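Local coordinates for protein acyl-coenzyme A oxidase 1 (PDB 5Y9D) that oxidises acyl-CoA esters to (2E)-enoyl-CoAs with FAD and molecular oxygen, releasing hydrogen peroxide in the peroxisomal beta-oxidation of fatty acids, at residues Y356-R360 with V629-V634. Sequence-based numbering, arbitrary orientation.
Sequences YHQRR and VDELCV. With FAD (flavin-adenine dinucleotide), chain D.
Segments 356-360 and 629-634, on helices 355-391 and 619-637, run nearly perpendicular (87°) where Gln358 and Arg359 meet Val629, Asp630, Cys633 and Val634, joining the C-alpha1 region to the C-terminal helical region. Arg359 NH2 donates a 2.6 Å hydrogen bond to Asp630 OD1, part of a salt bridge; the oxygen lies in the guanidinium plane, but the nitrogen sits above the carboxylate plane, the two groups being turned 65° apart. Val629 CG1 covers one guanidinium face, 3.2 Å from Arg359 NH1, which forms a second salt bridge with Glu605 on helix 589-606. Replacing Arg359 with an alanine is likely to leave Asp630 and Glu605 without the positive charge they share and open a gap beside Val629 CG1. Nearer the closest backbone approach, Cys633 SG packs 4.0 Å from Arg359 CA. Gln358 runs out straight, CD anti to CA (chi2 -173°), which carries OE1 to 3.7 Å from Cys633 CB, while NE2 hydrogen-bonds to Ile352 O. On a different side of the same helix, Arg360 NH1 donates a hydrogen bond to FAD O2B (3.0 Å) and a weak one to O3B, both on the adenosine ribose; the contact itself is helix-helix packing between the C-alpha1 and C-terminal helical regions of an acyl-CoA oxidase.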
loop_
_atom_site.group_PDB
_atom_site.type_symbol
_atom_site.label_atom_id
_atom_site.label_comp_id
_atom_site.label_asym_id
_atom_site.label_seq_id
_atom_site.Cartn_x
_atom_site.Cartn_y
_atom_site.Cartn_z
ATOM N N TYR A 356 20.029 -7.424 -5.947
ATOM C CA TYR A 356 18.821 -6.588 -6.037
ATOM C C TYR A 356 17.962 -6.623 -4.765
ATOM O O TYR A 356 17.380 -5.610 -4.360
ATOM C CB TYR A 356 17.919 -6.900 -7.254
ATOM C CG TYR A 356 17.025 -5.707 -7.560
ATOM C CD1 TYR A 356 17.588 -4.471 -7.885
ATOM C CD2 TYR A 356 15.646 -5.791 -7.465
ATOM C CE1 TYR A 356 16.800 -3.364 -8.133
ATOM C CE2 TYR A 356 14.841 -4.687 -7.725
ATOM C CZ TYR A 356 15.419 -3.475 -8.058
ATOM O OH TYR A 356 14.643 -2.354 -8.305
ATOM N N HIS A 357 17.903 -7.788 -4.146
ATOM C CA HIS A 357 17.109 -7.996 -2.950
ATOM C C HIS A 357 17.719 -7.197 -1.821
ATOM O O HIS A 357 17.003 -6.629 -0.999
ATOM C CB HIS A 357 17.061 -9.490 -2.628
ATOM C CG HIS A 357 15.874 -9.904 -1.816
ATOM N ND1 HIS A 357 14.654 -10.201 -2.382
ATOM C CD2 HIS A 357 15.727 -10.097 -0.488
ATOM C CE1 HIS A 357 13.802 -10.547 -1.436
ATOM N NE2 HIS A 357 14.430 -10.485 -0.277
ATOM N N GLN A 358 19.043 -7.113 -1.810
ATOM C CA GLN A 358 19.732 -6.315 -0.824
ATOM C C GLN A 358 19.326 -4.858 -0.998
ATOM O O GLN A 358 18.928 -4.169 -0.037
ATOM C CB GLN A 358 21.247 -6.448 -0.993
ATOM C CG GLN A 358 21.754 -7.885 -0.918
ATOM C CD GLN A 358 23.265 -7.985 -0.916
ATOM O OE1 GLN A 358 23.970 -7.008 -1.126
ATOM N NE2 GLN A 358 23.768 -9.183 -0.690
ATOM N N ARG A 359 19.382 -4.368 -2.225
ATOM C CA ARG A 359 19.017 -2.977 -2.406
ATOM C C ARG A 359 17.496 -2.731 -2.193
ATOM O O ARG A 359 17.103 -1.630 -1.863
ATOM C CB ARG A 359 19.552 -2.428 -3.724
ATOM C CG ARG A 359 18.553 -2.380 -4.848
ATOM C CD ARG A 359 19.238 -1.934 -6.134
ATOM N NE ARG A 359 19.735 -0.557 -6.086
ATOM C CZ ARG A 359 21.019 -0.199 -6.074
ATOM N NH1 ARG A 359 21.327 1.083 -6.053
ATOM N NH2 ARG A 359 21.993 -1.094 -6.087
ATOM N N ARG A 360 16.648 -3.745 -2.333
ATOM C CA ARG A 360 15.259 -3.562 -1.969
ATOM C C ARG A 360 15.147 -3.363 -0.458
ATOM O O ARG A 360 14.405 -2.471 -0.017
ATOM C CB ARG A 360 14.381 -4.727 -2.401
ATOM C CG ARG A 360 14.175 -4.847 -3.899
ATOM C CD ARG A 360 13.736 -6.269 -4.253
ATOM N NE ARG A 360 12.407 -6.537 -3.728
ATOM C CZ ARG A 360 11.661 -7.601 -4.016
ATOM N NH1 ARG A 360 12.100 -8.569 -4.820
ATOM N NH2 ARG A 360 10.450 -7.694 -3.477
ATOM N N VAL A 629 26.463 2.215 -3.281
ATOM C CA VAL A 629 25.277 1.599 -2.695
ATOM C C VAL A 629 25.423 0.073 -2.692
ATOM O O VAL A 629 25.265 -0.566 -1.645
ATOM C CB VAL A 629 23.997 2.053 -3.443
ATOM C CG1 VAL A 629 22.834 1.093 -3.222
ATOM C CG2 VAL A 629 23.637 3.474 -3.031
ATOM N N ASP A 630 25.743 -0.484 -3.857
ATOM C CA ASP A 630 26.088 -1.903 -4.000
ATOM C C ASP A 630 27.133 -2.401 -2.986
ATOM O O ASP A 630 26.968 -3.493 -2.414
ATOM C CB ASP A 630 26.599 -2.172 -5.412
ATOM C CG ASP A 630 25.527 -1.969 -6.490
ATOM O OD1 ASP A 630 24.602 -1.148 -6.303
ATOM O OD2 ASP A 630 25.616 -2.638 -7.539
ATOM N N GLU A 631 28.199 -1.623 -2.764
ATOM C CA GLU A 631 29.233 -1.997 -1.783
ATOM C C GLU A 631 28.700 -1.988 -0.369
ATOM O O GLU A 631 28.945 -2.902 0.412
ATOM C CB GLU A 631 30.430 -1.035 -1.792
ATOM C CG GLU A 631 31.502 -1.283 -2.832
ATOM C CD GLU A 631 32.605 -0.207 -2.814
ATOM O OE1 GLU A 631 33.159 0.097 -1.722
ATOM O OE2 GLU A 631 32.927 0.324 -3.903
ATOM N N LEU A 632 28.034 -0.905 -0.021
ATOM C CA LEU A 632 27.507 -0.700 1.333
ATOM C C LEU A 632 26.491 -1.791 1.716
ATOM O O LEU A 632 26.440 -2.235 2.879
ATOM C CB LEU A 632 26.892 0.704 1.427
ATOM C CG LEU A 632 27.956 1.815 1.532
ATOM C CD1 LEU A 632 27.378 3.184 1.294
ATOM C CD2 LEU A 632 28.609 1.812 2.905
ATOM N N CYS A 633 25.713 -2.212 0.715
ATOM C CA CYS A 633 24.703 -3.250 0.864
ATOM C C CYS A 633 25.407 -4.559 1.207
ATOM O O CYS A 633 25.074 -5.231 2.190
ATOM C CB CYS A 633 23.889 -3.415 -0.429
ATOM S SG CYS A 633 22.564 -2.209 -0.777
ATOM N N VAL A 634 26.398 -4.906 0.401
ATOM C CA VAL A 634 27.150 -6.133 0.598
ATOM C C VAL A 634 27.745 -6.149 1.992
ATOM O O VAL A 634 27.709 -7.162 2.686
ATOM C CB VAL A 634 28.277 -6.282 -0.454
ATOM C CG1 VAL A 634 29.190 -7.453 -0.115
ATOM C CG2 VAL A 634 27.686 -6.487 -1.842
HETATM P PA FAD D . 9.833 -16.643 -4.665
HETATM O O1A FAD D . 10.505 -17.440 -3.623
HETATM O O2A FAD D . 9.946 -17.005 -6.077
HETATM O O5B FAD D . 10.350 -15.178 -4.465
HETATM C C5B FAD D . 10.715 -14.691 -3.191
HETATM C C4B FAD D . 11.291 -13.298 -3.318
HETATM O O4B FAD D . 12.645 -13.375 -3.739
HETATM C C3B FAD D . 10.536 -12.483 -4.346
HETATM O O3B FAD D . 10.313 -11.184 -3.832
HETATM C C2B FAD D . 11.457 -12.421 -5.538
HETATM O O2B FAD D . 11.453 -11.151 -6.170
HETATM C C1B FAD D . 12.828 -12.710 -4.978
HETATM N N9A FAD D . 13.554 -13.516 -5.976
HETATM C C8A FAD D . 13.252 -14.747 -6.380
HETATM N N7A FAD D . 14.119 -15.163 -7.315
HETATM C C5A FAD D . 14.992 -14.177 -7.534
HETATM C C6A FAD D . 16.169 -13.935 -8.396
HETATM N N6A FAD D . 16.612 -14.867 -9.244
HETATM N N1A FAD D . 16.794 -12.760 -8.313
HETATM C C2A FAD D . 16.377 -11.822 -7.477
HETATM N N3A FAD D . 15.331 -11.971 -6.674
HETATM C C4A FAD D . 14.607 -13.095 -6.649
HETATM N N1 FAD D . 0.236 -21.268 -7.521
HETATM C C2 FAD D . -0.353 -22.246 -8.205
HETATM O O2 FAD D . 0.353 -23.084 -8.747
HETATM N N3 FAD D . -1.662 -22.357 -8.315
HETATM C C4 FAD D . -2.473 -21.488 -7.760
HETATM O O4 FAD D . -3.680 -21.625 -7.886
HETATM C C4X FAD D . -1.916 -20.375 -6.993
HETATM N N5 FAD D . -2.687 -19.461 -6.410
HETATM C C5X FAD D . -2.140 -18.464 -5.716
HETATM C C6 FAD D . -2.970 -17.554 -5.117
HETATM C C7 FAD D . -2.439 -16.524 -4.398
HETATM C C7M FAD D . -3.351 -15.529 -3.756
HETATM C C8 FAD D . -0.976 -16.400 -4.267
HETATM C C8M FAD D . -0.404 -15.268 -3.475
HETATM C C9 FAD D . -0.135 -17.309 -4.871
HETATM C C9A FAD D . -0.675 -18.345 -5.588
HETATM N N10 FAD D . 0.149 -19.284 -6.207
HETATM C C10 FAD D . -0.462 -20.316 -6.906
HETATM C "C1'" FAD D . 1.599 -19.218 -6.096
HETATM C "C2'" FAD D . 2.177 -17.985 -6.742
HETATM O "O2'" FAD D . 2.300 -18.277 -8.113
HETATM C "C3'" FAD D . 3.550 -17.712 -6.165
HETATM O "O3'" FAD D . 3.387 -16.865 -5.049
HETATM C "C4'" FAD D . 4.499 -17.039 -7.143
HETATM O "O4'" FAD D . 4.372 -17.622 -8.433
HETATM C "C5'" FAD D . 5.940 -17.225 -6.730
HETATM O "O5'" FAD D . 6.122 -16.766 -5.412
HETATM P P FAD D . 7.137 -17.475 -4.475
HETATM O O1P FAD D . 6.494 -17.623 -3.180
HETATM O O2P FAD D . 7.659 -18.647 -5.173
HETATM O O3P FAD D . 8.299 -16.430 -4.313
#